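Local coordinates for protein 3-phytase (Klebsiella pneumoniae, PDB 2WNH) that probably releases phosphate from phytate, as a 3-phytase of the histidine acid phosphatase family, at residues I91-S96 / W284-A289; G155-R160 / W189-S194; G217-L222 / Q343-L348. The protein carries 3 engineered substitutions. All blocks are in the same frame, centred on the assembly; numbering follows the deposited sequence.

Contact 1: residues I91-S96 / W284-A289; sequences IYVRAS and WLLLVA
Residues 91-96 and 284-289 run as neighbouring parallel strands, their short axes 4.7 Å apart at the closest approach and 14° from exact alignment. As parallel strands do, each uses alternate residues for bonding: Tyr92 and Arg94 give and take through both N and O, from Tyr92 N to Trp284 O through to Arg94 O, which accepts Val288 N. The last bond, Ser96 N to Val288 O at 2.8 Å, carries the pairing past the end of the first strand and is almost straight, 175° at the hydrogen.

Ile91 and Trp284, Tyr92 and Leu285, and Val93 and Leu286 lie side by side. On one face the indole of Trp284 receives the CD1 methyl of Ile91 over its six-membered ring, a CH-pi contact 3.9 Å from CD1 to the ring centroid. With CG1 anti to the backbone N (chi1 -169°), Ile91 extends far enough to bring that methyl there. Farther on, Val93 CG2 touches Leu286 CD2 at 4.1 Å, and small Ala95 sits beside Val288; helix 99-112 covers this apolar face. On the other face Leu285 CD1 meets the edge of the Tyr92 ring, 4.0 Å from CD2, while His121 stacks on that ring. Arg94 lends only its CB to Leu287 CD2, 3.9 Å away; its extended chain takes the guanidinium to Asp128 and to the carbonyls of Ala401 and Met402.

Ser96 OG bonds to His290, the residue straight after the second strand and, by sequence, the histidine of the family's His-Asp motif. Parallel strands buried under helices and leading to such a motif typify the alpha/beta domain of histidine acid phosphatases.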
ATOM      1  N   ILE B  91      10.270  -4.136 -21.279  1.00 15.48           N
ATOM      2  CA  ILE B  91      11.715  -4.117 -20.983  1.00 15.59           C
ATOM      3  C   ILE B  91      12.400  -5.404 -21.430  1.00 15.60           C
ATOM      4  O   ILE B  91      11.795  -6.493 -21.411  1.00 15.28           O
ATOM      5  CB  ILE B  91      11.974  -3.851 -19.462  1.00 15.34           C
ATOM      6  CG1 ILE B  91      13.470  -3.540 -19.149  1.00 14.61           C
ATOM      7  CG2 ILE B  91      11.417  -4.992 -18.584  1.00 16.79           C
ATOM      8  CD1 ILE B  91      13.668  -3.089 -17.721  1.00 14.79           C
ATOM      9  N   TYR B  92      13.656  -5.256 -21.857  1.00 14.41           N
ATOM     10  CA  TYR B  92      14.557  -6.395 -22.049  1.00 15.39           C
ATOM     11  C   TYR B  92      15.840  -6.053 -21.332  1.00 14.49           C
ATOM     12  O   TYR B  92      16.431  -4.995 -21.590  1.00 14.56           O
ATOM     13  CB  TYR B  92      14.832  -6.702 -23.538  1.00 15.13           C
ATOM     14  CG  TYR B  92      15.660  -7.952 -23.738  1.00 15.25           C
ATOM     15  CD1 TYR B  92      15.076  -9.222 -23.670  1.00 16.61           C
ATOM     16  CD2 TYR B  92      17.040  -7.873 -23.967  1.00 14.67           C
ATOM     17  CE1 TYR B  92      15.854 -10.384 -23.833  1.00 19.13           C
ATOM     18  CE2 TYR B  92      17.806  -9.023 -24.142  1.00 18.67           C
ATOM     19  CZ  TYR B  92      17.211 -10.265 -24.071  1.00 18.72           C
ATOM     20  OH  TYR B  92      18.013 -11.393 -24.225  1.00 19.25           O
ATOM     21  N   VAL B  93      16.249  -6.939 -20.424  1.00 14.54           N
ATOM     22  CA  VAL B  93      17.468  -6.708 -19.630  1.00 15.34           C
ATOM     23  C   VAL B  93      18.545  -7.702 -20.004  1.00 15.15           C
ATOM     24  O   VAL B  93      18.349  -8.925 -19.899  1.00 15.55           O
ATOM     25  CB  VAL B  93      17.182  -6.793 -18.106  1.00 15.05           C
ATOM     26  CG1 VAL B  93      18.443  -6.467 -17.319  1.00 15.67           C
ATOM     27  CG2 VAL B  93      16.033  -5.831 -17.714  1.00 14.97           C
ATOM     28  N   ARG B  94      19.689  -7.176 -20.452  1.00 14.95           N
ATOM     29  CA  ARG B  94      20.838  -8.005 -20.801  1.00 14.58           C
ATOM     30  C   ARG B  94      22.047  -7.589 -19.939  1.00 14.65           C
ATOM     31  O   ARG B  94      22.524  -6.460 -20.021  1.00 15.04           O
ATOM     32  CB  ARG B  94      21.150  -7.862 -22.300  1.00 14.48           C
ATOM     33  CG  ARG B  94      22.363  -8.702 -22.730  1.00 15.15           C
ATOM     34  CD  ARG B  94      22.352  -8.962 -24.221  1.00 16.65           C
ATOM     35  NE  ARG B  94      23.636  -9.491 -24.698  1.00 16.66           N
ATOM     36  CZ  ARG B  94      23.804  -9.940 -25.931  1.00 17.95           C
ATOM     37  NH1 ARG B  94      22.753  -9.970 -26.759  1.00 17.15           N
ATOM     38  NH2 ARG B  94      25.001 -10.366 -26.337  1.00 16.33           N
ATOM     39  N   ALA B  95      22.477  -8.505 -19.079  1.00 15.05           N
ATOM     40  CA  ALA B  95      23.588  -8.281 -18.159  1.00 15.19           C
ATOM     41  C   ALA B  95      24.820  -9.053 -18.589  1.00 15.69           C
ATOM     42  O   ALA B  95      24.726 -10.203 -19.034  1.00 15.13           O
ATOM     43  CB  ALA B  95      23.202  -8.691 -16.745  1.00 14.85           C
ATOM     44  N   SER B  96      25.986  -8.435 -18.393  1.00 15.58           N
ATOM     45  CA  SER B  96      27.258  -9.157 -18.446  1.00 15.83           C
ATOM     46  C   SER B  96      27.183 -10.375 -17.481  1.00 15.92           C
ATOM     47  O   SER B  96      26.546 -10.282 -16.410  1.00 15.44           O
ATOM     48  CB  SER B  96      28.383  -8.193 -18.057  1.00 16.46           C
ATOM     49  OG  SER B  96      29.542  -8.922 -17.726  1.00 21.13           O
ATOM     50  N   TRP B 284      12.127  -0.195 -23.126  1.00 14.10           N
ATOM     51  CA  TRP B 284      13.360   0.053 -22.363  1.00 13.24           C
ATOM     52  C   TRP B 284      14.324  -1.119 -22.556  1.00 14.18           C
ATOM     53  O   TRP B 284      14.004  -2.256 -22.194  1.00 13.87           O
ATOM     54  CB  TRP B 284      12.951   0.266 -20.892  1.00 14.07           C
ATOM     55  CG  TRP B 284      13.986   0.578 -19.884  1.00 14.01           C
ATOM     56  CD1 TRP B 284      15.320   0.875 -20.075  1.00 14.79           C
ATOM     57  CD2 TRP B 284      13.752   0.635 -18.473  1.00 15.49           C
ATOM     58  NE1 TRP B 284      15.928   1.096 -18.835  1.00 15.29           N
ATOM     59  CE2 TRP B 284      14.980   0.950 -17.848  1.00 13.22           C
ATOM     60  CE3 TRP B 284      12.605   0.454 -17.678  1.00 14.07           C
ATOM     61  CZ2 TRP B 284      15.101   1.092 -16.447  1.00 16.40           C
ATOM     62  CZ3 TRP B 284      12.721   0.595 -16.279  1.00 15.00           C
ATOM     63  CH2 TRP B 284      13.971   0.895 -15.683  1.00 15.53           C
ATOM     64  N   LEU B 285      15.494  -0.835 -23.160  1.00 13.40           N
ATOM     65  CA  LEU B 285      16.567  -1.821 -23.302  1.00 13.70           C
ATOM     66  C   LEU B 285      17.559  -1.443 -22.232  1.00 14.20           C
ATOM     67  O   LEU B 285      18.034  -0.311 -22.196  1.00 13.74           O
ATOM     68  CB  LEU B 285      17.234  -1.717 -24.677  1.00 13.79           C
ATOM     69  CG  LEU B 285      18.411  -2.669 -24.961  1.00 13.00           C
ATOM     70  CD1 LEU B 285      17.951  -4.129 -24.902  1.00 14.69           C
ATOM     71  CD2 LEU B 285      19.033  -2.326 -26.359  1.00 15.76           C
ATOM     72  N   LEU B 286      17.823  -2.390 -21.348  1.00 13.77           N
ATOM     73  CA  LEU B 286      18.697  -2.143 -20.208  1.00 12.84           C
ATOM     74  C   LEU B 286      19.867  -3.136 -20.277  1.00 13.14           C
ATOM     75  O   LEU B 286      19.675  -4.365 -20.226  1.00 14.34           O
ATOM     76  CB  LEU B 286      17.903  -2.281 -18.895  1.00 12.52           C
ATOM     77  CG  LEU B 286      18.727  -2.271 -17.606  1.00 14.28           C
ATOM     78  CD1 LEU B 286      19.500  -0.952 -17.496  1.00 15.28           C
ATOM     79  CD2 LEU B 286      17.846  -2.453 -16.350  1.00 14.85           C
ATOM     80  N   LEU B 287      21.065  -2.567 -20.413  1.00 14.09           N
ATOM     81  CA  LEU B 287      22.322  -3.304 -20.498  1.00 14.77           C
ATOM     82  C   LEU B 287      23.127  -3.012 -19.237  1.00 14.07           C
ATOM     83  O   LEU B 287      23.274  -1.862 -18.835  1.00 15.14           O
ATOM     84  CB  LEU B 287      23.125  -2.834 -21.712  1.00 15.22           C
ATOM     85  CG  LEU B 287      22.393  -2.803 -23.059  1.00 16.31           C
ATOM     86  CD1 LEU B 287      23.355  -2.285 -24.138  1.00 18.67           C
ATOM     87  CD2 LEU B 287      21.862  -4.182 -23.424  1.00 17.67           C
ATOM     88  N   VAL B 288      23.676  -4.059 -18.634  1.00 15.48           N
ATOM     89  CA  VAL B 288      24.381  -3.877 -17.380  1.00 14.40           C
ATOM     90  C   VAL B 288      25.773  -4.503 -17.518  1.00 14.61           C
ATOM     91  O   VAL B 288      25.904  -5.716 -17.739  1.00 15.47           O
ATOM     92  CB  VAL B 288      23.570  -4.458 -16.189  1.00 15.04           C
ATOM     93  CG1 VAL B 288      24.276  -4.159 -14.864  1.00 16.50           C
ATOM     94  CG2 VAL B 288      22.130  -3.836 -16.158  1.00 13.55           C
ATOM     95  N   ALA B 289      26.785  -3.657 -17.368  1.00 15.73           N
ATOM     96  CA  ALA B 289      28.172  -4.075 -17.579  1.00 15.77           C
ATOM     97  C   ALA B 289      29.130  -3.309 -16.660  1.00 16.44           C
ATOM     98  O   ALA B 289      28.839  -3.089 -15.481  1.00 15.66           O
ATOM     99  CB  ALA B 289      28.560  -3.938 -19.064  1.00 16.58           C
TER

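Contact 2: residues G155-R160 / W189-S194; sequences GDLAQR and WRVEQS
Leu157 and Trp189 join the first turn of helix 157-163 to the entry of a beta hairpin, strands 191-193 and 199-201, in the part of the fold outside the large mixed sheet. The helix starts sharply: Gly155, with positive phi, ends the preceding helix, and Asp156 is the N-cap, its OD1 accepting Gln159 N at 3.2 Å. Leu157 points toward the hairpin, a branched apolar side chain suited to filling a partly exposed seam.

Trp189 comes first. Its CB lies 4.1 Å from Leu157 CB, and its carbonyl O is approached by both CB and CD1 of Leu157, the latter at 3.4 Å. CG is anti to the carbonyl carbon (chi1 -69°), and the indole then runs forward along the helix until CZ3 comes 4.1 Å from Arg160 C. A large flat group is well placed here, because Ile201, Leu164, Leu204 and Met207 also pack on it. Arg160 gives little to the seam but backbone and CB; its guanidinium goes to Glu247 and to the carbonyls of Lys153 and Ala154, joining its helix to the end of the one before.

Arg190 offers only its backbone, CA lying 3.8 Å from Leu157 CD1, and its side chain starts away from the helix. Val191 brings CG2 to the same methyl, 3.8 Å from Leu157 CD1, while Leu147, Val150 and Lys151 of helix 143-154 also pack on it. At Glu192 the charge of Arg190 is answered within the same segment: NH1 of Arg190 reaches OE2 of Glu192 at 2.9 Å, in the guanidinium plane but 45° above the carboxylate plane.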
ATOM      1  N   GLY B 155      52.653  10.590 -23.514  1.00 27.31           N
ATOM      2  CA  GLY B 155      53.722  11.586 -23.672  1.00 28.76           C
ATOM      3  C   GLY B 155      54.751  11.446 -22.565  1.00 29.05           C
ATOM      4  O   GLY B 155      55.177  10.336 -22.248  1.00 29.95           O
ATOM      5  N   ASP B 156      55.126  12.562 -21.950  1.00 30.67           N
ATOM      6  CA  ASP B 156      56.112  12.546 -20.865  1.00 31.86           C
ATOM      7  C   ASP B 156      55.494  12.099 -19.534  1.00 30.56           C
ATOM      8  O   ASP B 156      54.839  12.895 -18.878  1.00 32.00           O
ATOM      9  CB  ASP B 156      56.732  13.947 -20.713  1.00 32.79           C
ATOM     10  CG  ASP B 156      57.976  13.960 -19.829  1.00 36.83           C
ATOM     11  OD1 ASP B 156      58.165  13.058 -18.977  1.00 36.61           O
ATOM     12  OD2 ASP B 156      58.779  14.900 -19.996  1.00 41.35           O
ATOM     13  N   LEU B 157      55.721  10.846 -19.138  1.00 30.14           N
ATOM     14  CA  LEU B 157      55.118  10.282 -17.913  1.00 29.49           C
ATOM     15  C   LEU B 157      55.703  10.847 -16.605  1.00 31.05           C
ATOM     16  O   LEU B 157      54.992  10.974 -15.591  1.00 30.05           O
ATOM     17  CB  LEU B 157      55.155   8.747 -17.923  1.00 29.39           C
ATOM     18  CG  LEU B 157      54.092   8.021 -18.778  1.00 27.72           C
ATOM     19  CD1 LEU B 157      54.433   6.567 -18.950  1.00 26.64           C
ATOM     20  CD2 LEU B 157      52.682   8.170 -18.160  1.00 28.00           C
ATOM     21  N   ALA B 158      56.994  11.191 -16.628  1.00 31.52           N
ATOM     22  CA  ALA B 158      57.625  11.883 -15.499  1.00 31.09           C
ATOM     23  C   ALA B 158      56.935  13.208 -15.218  1.00 30.77           C
ATOM     24  O   ALA B 158      56.733  13.572 -14.054  1.00 30.31           O
ATOM     25  CB  ALA B 158      59.121  12.122 -15.773  1.00 32.03           C
ATOM     26  N   GLN B 159      56.592  13.935 -16.281  1.00 30.96           N
ATOM     27  CA  GLN B 159      55.908  15.213 -16.154  1.00 32.56           C
ATOM     28  C   GLN B 159      54.470  15.039 -15.624  1.00 32.37           C
ATOM     29  O   GLN B 159      54.002  15.838 -14.807  1.00 31.76           O
ATOM     30  CB  GLN B 159      55.904  15.936 -17.497  1.00 34.19           C
ATOM     31  CG  GLN B 159      55.481  17.390 -17.446  1.00 39.31           C
ATOM     32  CD  GLN B 159      55.798  18.139 -18.742  1.00 46.64           C
ATOM     33  OE1 GLN B 159      55.070  19.056 -19.134  1.00 50.76           O
ATOM     34  NE2 GLN B 159      56.886  17.749 -19.411  1.00 48.08           N
ATOM     35  N   ARG B 160      53.776  14.000 -16.099  1.00 31.44           N
ATOM     36  CA  ARG B 160      52.431  13.685 -15.590  1.00 30.32           C
ATOM     37  C   ARG B 160      52.480  13.343 -14.088  1.00 29.27           C
ATOM     38  O   ARG B 160      51.632  13.802 -13.312  1.00 29.07           O
ATOM     39  CB  ARG B 160      51.795  12.531 -16.380  1.00 29.23           C
ATOM     40  CG  ARG B 160      51.278  12.878 -17.780  1.00 29.07           C
ATOM     41  CD  ARG B 160      50.540  11.668 -18.380  1.00 24.34           C
ATOM     42  NE  ARG B 160      49.993  11.909 -19.719  1.00 27.65           N
ATOM     43  CZ  ARG B 160      48.771  12.391 -19.974  1.00 28.23           C
ATOM     44  NH1 ARG B 160      47.939  12.721 -18.982  1.00 27.01           N
ATOM     45  NH2 ARG B 160      48.378  12.557 -21.233  1.00 25.75           N
ATOM     46  N   TRP B 189      56.740   5.862 -13.410  1.00 33.98           N
ATOM     47  CA  TRP B 189      55.595   5.562 -14.277  1.00 32.65           C
ATOM     48  C   TRP B 189      56.071   5.247 -15.685  1.00 33.10           C
ATOM     49  O   TRP B 189      56.631   6.115 -16.367  1.00 33.38           O
ATOM     50  CB  TRP B 189      54.637   6.749 -14.325  1.00 30.54           C
ATOM     51  CG  TRP B 189      53.889   7.015 -13.034  1.00 29.80           C
ATOM     52  CD1 TRP B 189      54.110   6.440 -11.807  1.00 28.31           C
ATOM     53  CD2 TRP B 189      52.825   7.956 -12.850  1.00 27.65           C
ATOM     54  NE1 TRP B 189      53.235   6.958 -10.879  1.00 25.57           N
ATOM     55  CE2 TRP B 189      52.437   7.891 -11.492  1.00 27.20           C
ATOM     56  CE3 TRP B 189      52.151   8.840 -13.704  1.00 25.95           C
ATOM     57  CZ2 TRP B 189      51.401   8.685 -10.967  1.00 26.47           C
ATOM     58  CZ3 TRP B 189      51.122   9.630 -13.182  1.00 26.99           C
ATOM     59  CH2 TRP B 189      50.768   9.551 -11.824  1.00 27.44           C
ATOM     60  N   ARG B 190      55.840   4.012 -16.113  1.00 33.13           N
ATOM     61  CA  ARG B 190      56.211   3.587 -17.463  1.00 33.53           C
ATOM     62  C   ARG B 190      55.136   2.713 -18.089  1.00 31.87           C
ATOM     63  O   ARG B 190      54.377   2.042 -17.389  1.00 30.44           O
ATOM     64  CB  ARG B 190      57.544   2.838 -17.445  1.00 35.10           C
ATOM     65  CG  ARG B 190      57.479   1.429 -16.873  1.00 40.90           C
ATOM     66  CD  ARG B 190      58.881   0.866 -16.590  1.00 48.88           C
ATOM     67  NE  ARG B 190      59.432   1.375 -15.335  1.00 53.39           N
ATOM     68  CZ  ARG B 190      59.112   0.913 -14.122  1.00 55.82           C
ATOM     69  NH1 ARG B 190      58.235  -0.076 -13.975  1.00 55.12           N
ATOM     70  NH2 ARG B 190      59.673   1.447 -13.046  1.00 56.00           N
ATOM     71  N   VAL B 191      55.093   2.711 -19.415  1.00 30.78           N
ATOM     72  CA  VAL B 191      54.157   1.865 -20.139  1.00 29.92           C
ATOM     73  C   VAL B 191      54.649   0.419 -20.138  1.00 31.51           C
ATOM     74  O   VAL B 191      55.775   0.130 -20.554  1.00 32.27           O
ATOM     75  CB  VAL B 191      53.922   2.390 -21.570  1.00 29.37           C
ATOM     76  CG1 VAL B 191      52.774   1.653 -22.225  1.00 27.60           C
ATOM     77  CG2 VAL B 191      53.640   3.885 -21.532  1.00 27.25           C
ATOM     78  N   GLU B 192      53.804  -0.482 -19.643  1.00 31.75           N
ATOM     79  CA  GLU B 192      54.127  -1.900 -19.560  1.00 33.07           C
ATOM     80  C   GLU B 192      53.081  -2.751 -20.281  1.00 32.91           C
ATOM     81  O   GLU B 192      51.937  -2.330 -20.413  1.00 31.87           O
ATOM     82  CB  GLU B 192      54.225  -2.314 -18.092  1.00 33.65           C
ATOM     83  CG  GLU B 192      55.245  -1.492 -17.320  1.00 37.25           C
ATOM     84  CD  GLU B 192      55.513  -2.033 -15.933  1.00 40.17           C
ATOM     85  OE1 GLU B 192      54.553  -2.480 -15.268  1.00 39.03           O
ATOM     86  OE2 GLU B 192      56.689  -1.993 -15.509  1.00 41.96           O
ATOM     87  N   GLN B 193      53.478  -3.933 -20.744  1.00 33.42           N
ATOM     88  CA  GLN B 193      52.539  -4.885 -21.335  1.00 34.95           C
ATOM     89  C   GLN B 193      52.635  -6.244 -20.657  1.00 36.22           C
ATOM     90  O   GLN B 193      53.729  -6.744 -20.417  1.00 37.44           O
ATOM     91  CB  GLN B 193      52.766  -5.039 -22.844  1.00 34.73           C
ATOM     92  CG  GLN B 193      52.490  -3.805 -23.659  1.00 34.42           C
ATOM     93  CD  GLN B 193      52.199  -4.142 -25.119  1.00 34.14           C
ATOM     94  OE1 GLN B 193      52.924  -4.923 -25.755  1.00 31.98           O
ATOM     95  NE2 GLN B 193      51.122  -3.568 -25.648  1.00 32.60           N
ATOM     96  N   SER B 194      51.483  -6.839 -20.357  1.00 38.25           N
ATOM     97  CA  SER B 194      51.424  -8.174 -19.766  1.00 39.46           C
ATOM     98  C   SER B 194      51.655  -9.210 -20.852  1.00 40.68           C
ATOM     99  O   SER B 194      51.672  -8.877 -22.041  1.00 41.02           O
ATOM    100  CB  SER B 194      50.071  -8.411 -19.096  1.00 39.17           C
ATOM    101  OG  SER B 194      49.046  -8.580 -20.063  1.00 40.85           O
TER

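Contact 3: residues G217-L222 / Q343-L348; sequences GWSENL and QGLDDL
The last turn of helix 204-219, bearing Trp218 and Ser219, meets the first turn of helix 345-349, bearing Leu345, Asp346 and Leu348, at a buried joint between the helical part of the molecule and the chain leaving the central sheet. Asn221, a residue type that tolerates positive phi, sits in a Schellman motif in which Leu222 N bonds to Gly217 O and Asn221 N to Trp218 O; Gly344 is at the N-cap position of the second helix.

Trp218 and Ser219 share the contact on the first side. The CG of Trp218 is anti to the backbone N (chi1 -178°), which swings the indole out to the opposing helix, where it crosses Leu345 at about a right angle with CD1 3.9 Å from Leu345 CB. The indole turns its NE1 edge to Asp346, and the NE1 to OD1 bond of 3.1 Å is weak, bent to 133° at the hydrogen. The bend comes with OD1 of Asp346 lying equally near CZ2 of Trp218, at the ring edge, the carboxylate plane being turned 40° from the ring. Arg349, next along the second helix, adds a cation-pi contact to the ring and bonds to the carbonyls of Trp218 and Leu222.

Ser219 is small enough for close approach: its CB lies 4.0 Å from Leu348 CB, and its OG, bonded to Arg215 O, rests against Leu348 CD1 and Leu345 CD2. Beyond the joint, Asn221 bonds to Asp110 and Gly117 of the second subunit. Asp346 stands about 9 Å, side chain to side chain, from His358, a magnesium ligand in a structure of this protein. Packing between helix ends here fits the meeting of the helical and alpha/beta domains in the histidine acid phosphatase fold.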
ATOM      1  N   GLY B 217      34.641   1.771  -0.958  1.00 16.88           N
ATOM      2  CA  GLY B 217      34.472   1.663   0.515  1.00 16.72           C
ATOM      3  C   GLY B 217      33.712   2.818   1.182  1.00 17.25           C
ATOM      4  O   GLY B 217      32.933   2.575   2.131  1.00 16.79           O
ATOM      5  N   TRP B 218      33.952   4.055   0.712  1.00 16.29           N
ATOM      6  CA  TRP B 218      33.174   5.234   1.134  1.00 16.40           C
ATOM      7  C   TRP B 218      31.703   5.020   0.784  1.00 16.01           C
ATOM      8  O   TRP B 218      30.801   5.163   1.622  1.00 15.23           O
ATOM      9  CB  TRP B 218      33.662   6.544   0.474  1.00 17.79           C
ATOM     10  CG  TRP B 218      32.862   7.737   0.990  1.00 16.36           C
ATOM     11  CD1 TRP B 218      31.756   8.316   0.412  1.00 18.04           C
ATOM     12  CD2 TRP B 218      33.070   8.422   2.233  1.00 21.15           C
ATOM     13  NE1 TRP B 218      31.281   9.334   1.217  1.00 21.04           N
ATOM     14  CE2 TRP B 218      32.079   9.429   2.331  1.00 20.24           C
ATOM     15  CE3 TRP B 218      34.027   8.304   3.260  1.00 24.08           C
ATOM     16  CZ2 TRP B 218      31.997  10.302   3.435  1.00 22.45           C
ATOM     17  CZ3 TRP B 218      33.944   9.181   4.364  1.00 23.04           C
ATOM     18  CH2 TRP B 218      32.936  10.165   4.433  1.00 21.33           C
ATOM     19  N   SER B 219      31.475   4.681  -0.479  1.00 15.61           N
ATOM     20  CA  SER B 219      30.120   4.539  -1.019  1.00 15.70           C
ATOM     21  C   SER B 219      29.348   3.416  -0.336  1.00 15.54           C
ATOM     22  O   SER B 219      28.107   3.493  -0.216  1.00 16.92           O
ATOM     23  CB  SER B 219      30.195   4.272  -2.523  1.00 15.82           C
ATOM     24  OG  SER B 219      30.877   5.339  -3.163  1.00 17.35           O
ATOM     25  N   GLU B 220      30.083   2.392   0.085  1.00 15.55           N
ATOM     26  CA  GLU B 220      29.579   1.216   0.814  1.00 15.76           C
ATOM     27  C   GLU B 220      29.066   1.528   2.229  1.00 14.70           C
ATOM     28  O   GLU B 220      28.363   0.718   2.840  1.00 15.61           O
ATOM     29  CB  GLU B 220      30.715   0.162   0.905  1.00 15.45           C
ATOM     30  CG  GLU B 220      30.438  -1.106   1.751  1.00 16.13           C
ATOM     31  CD  GLU B 220      29.516  -2.107   1.047  1.00 14.84           C
ATOM     32  OE1 GLU B 220      28.976  -1.791  -0.023  1.00 16.62           O
ATOM     33  OE2 GLU B 220      29.339  -3.240   1.569  1.00 16.12           O
ATOM     34  N   ASN B 221      29.462   2.673   2.773  1.00 15.11           N
ATOM     35  CA  ASN B 221      29.271   2.909   4.222  1.00 15.76           C
ATOM     36  C   ASN B 221      30.085   1.946   5.123  1.00 15.59           C
ATOM     37  O   ASN B 221      29.618   1.514   6.202  1.00 16.15           O
ATOM     38  CB  ASN B 221      27.764   2.916   4.603  1.00 14.72           C
ATOM     39  CG  ASN B 221      27.509   3.567   5.965  1.00 18.74           C
ATOM     40  OD1 ASN B 221      28.304   4.400   6.421  1.00 17.37           O
ATOM     41  ND2 ASN B 221      26.409   3.182   6.628  1.00 16.49           N
ATOM     42  N   LEU B 222      31.301   1.582   4.683  1.00 16.40           N
ATOM     43  CA  LEU B 222      32.251   0.915   5.595  1.00 16.18           C
ATOM     44  C   LEU B 222      32.546   1.840   6.775  1.00 17.81           C
ATOM     45  O   LEU B 222      32.611   3.063   6.604  1.00 16.86           O
ATOM     46  CB  LEU B 222      33.596   0.636   4.894  1.00 16.18           C
ATOM     47  CG  LEU B 222      33.713  -0.504   3.890  1.00 15.85           C
ATOM     48  CD1 LEU B 222      35.168  -0.638   3.430  1.00 17.02           C
ATOM     49  CD2 LEU B 222      33.225  -1.868   4.400  1.00 18.03           C
ATOM     50  N   GLN B 343      24.623   8.928  -8.601  1.00 13.71           N
ATOM     51  CA  GLN B 343      24.426   9.554  -7.300  1.00 14.73           C
ATOM     52  C   GLN B 343      25.753  10.062  -6.771  1.00 15.62           C
ATOM     53  O   GLN B 343      26.801   9.469  -7.041  1.00 17.72           O
ATOM     54  CB  GLN B 343      23.848   8.554  -6.312  1.00 14.85           C
ATOM     55  CG  GLN B 343      22.391   8.219  -6.598  1.00 17.40           C
ATOM     56  CD  GLN B 343      21.703   7.645  -5.365  1.00 17.89           C
ATOM     57  OE1 GLN B 343      20.994   8.362  -4.616  1.00 20.37           O
ATOM     58  NE2 GLN B 343      21.903   6.366  -5.139  1.00 13.56           N
ATOM     59  N   GLY B 344      25.683  11.114  -5.972  1.00 16.50           N
ATOM     60  CA  GLY B 344      26.865  11.642  -5.243  1.00 16.98           C
ATOM     61  C   GLY B 344      27.405  10.701  -4.166  1.00 17.49           C
ATOM     62  O   GLY B 344      26.745   9.739  -3.757  1.00 17.20           O
ATOM     63  N   LEU B 345      28.635  10.977  -3.713  1.00 16.92           N
ATOM     64  CA  LEU B 345      29.322  10.109  -2.763  1.00 17.49           C
ATOM     65  C   LEU B 345      28.560   9.940  -1.444  1.00 17.40           C
ATOM     66  O   LEU B 345      28.435   8.819  -0.934  1.00 16.31           O
ATOM     67  CB  LEU B 345      30.719  10.675  -2.466  1.00 18.51           C
ATOM     68  CG  LEU B 345      31.729  10.477  -3.588  1.00 17.89           C
ATOM     69  CD1 LEU B 345      32.862  11.490  -3.405  1.00 18.54           C
ATOM     70  CD2 LEU B 345      32.259   9.057  -3.611  1.00 19.69           C
ATOM     71  N   ASP B 346      28.078  11.041  -0.881  1.00 17.64           N
ATOM     72  CA  ASP B 346      27.374  10.917   0.402  1.00 17.74           C
ATOM     73  C   ASP B 346      25.990  10.284   0.232  1.00 17.07           C
ATOM     74  O   ASP B 346      25.545   9.544   1.107  1.00 17.47           O
ATOM     75  CB  ASP B 346      27.324  12.245   1.177  1.00 18.73           C
ATOM     76  CG  ASP B 346      28.628  12.525   1.936  1.00 22.74           C
ATOM     77  OD1 ASP B 346      29.386  11.558   2.243  1.00 25.14           O
ATOM     78  OD2 ASP B 346      28.888  13.709   2.203  1.00 26.72           O
ATOM     79  N   ASP B 347      25.335  10.544  -0.898  1.00 16.91           N
ATOM     80  CA  ASP B 347      24.020   9.936  -1.188  1.00 17.66           C
ATOM     81  C   ASP B 347      24.130   8.407  -1.272  1.00 16.73           C
ATOM     82  O   ASP B 347      23.249   7.687  -0.770  1.00 16.49           O
ATOM     83  CB  ASP B 347      23.399  10.549  -2.452  1.00 20.10           C
ATOM     84  CG  ASP B 347      22.703  11.903  -2.166  1.00 24.19           C
ATOM     85  OD1 ASP B 347      22.640  12.347  -0.990  1.00 27.24           O
ATOM     86  OD2 ASP B 347      22.204  12.515  -3.113  1.00 30.13           O
ATOM     87  N   LEU B 348      25.215   7.913  -1.876  1.00 13.62           N
ATOM     88  CA  LEU B 348      25.464   6.466  -1.948  1.00 15.23           C
ATOM     89  C   LEU B 348      25.740   5.926  -0.552  1.00 15.22           C
ATOM     90  O   LEU B 348      25.152   4.933  -0.154  1.00 15.99           O
ATOM     91  CB  LEU B 348      26.654   6.158  -2.865  1.00 14.38           C
ATOM     92  CG  LEU B 348      26.334   6.352  -4.342  1.00 15.61           C
ATOM     93  CD1 LEU B 348      27.649   6.360  -5.144  1.00 14.81           C
ATOM     94  CD2 LEU B 348      25.373   5.291  -4.896  1.00 15.19           C
TER

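Overall arrangement
The first contact segment from the N terminus is strand 91-95, which finds its partner only after 187 residues, so contact 1 closes a long loop about half of which is helix. Contact 2 nests inside that loop, linking 155-160 to 189-194 within the helical part, its centre about 36 Å from that of contact 1 and across the centre of the chain. Contact 3 opens later, at 217-222, still inside the loop of contact 1, but closes beyond it at 343-348; the two therefore cross. Contacts 2 and 3 follow in series. Thus contact 1 knits the sheet, contact 2 the outlying helices and hairpin, and contact 3 joins the two regions.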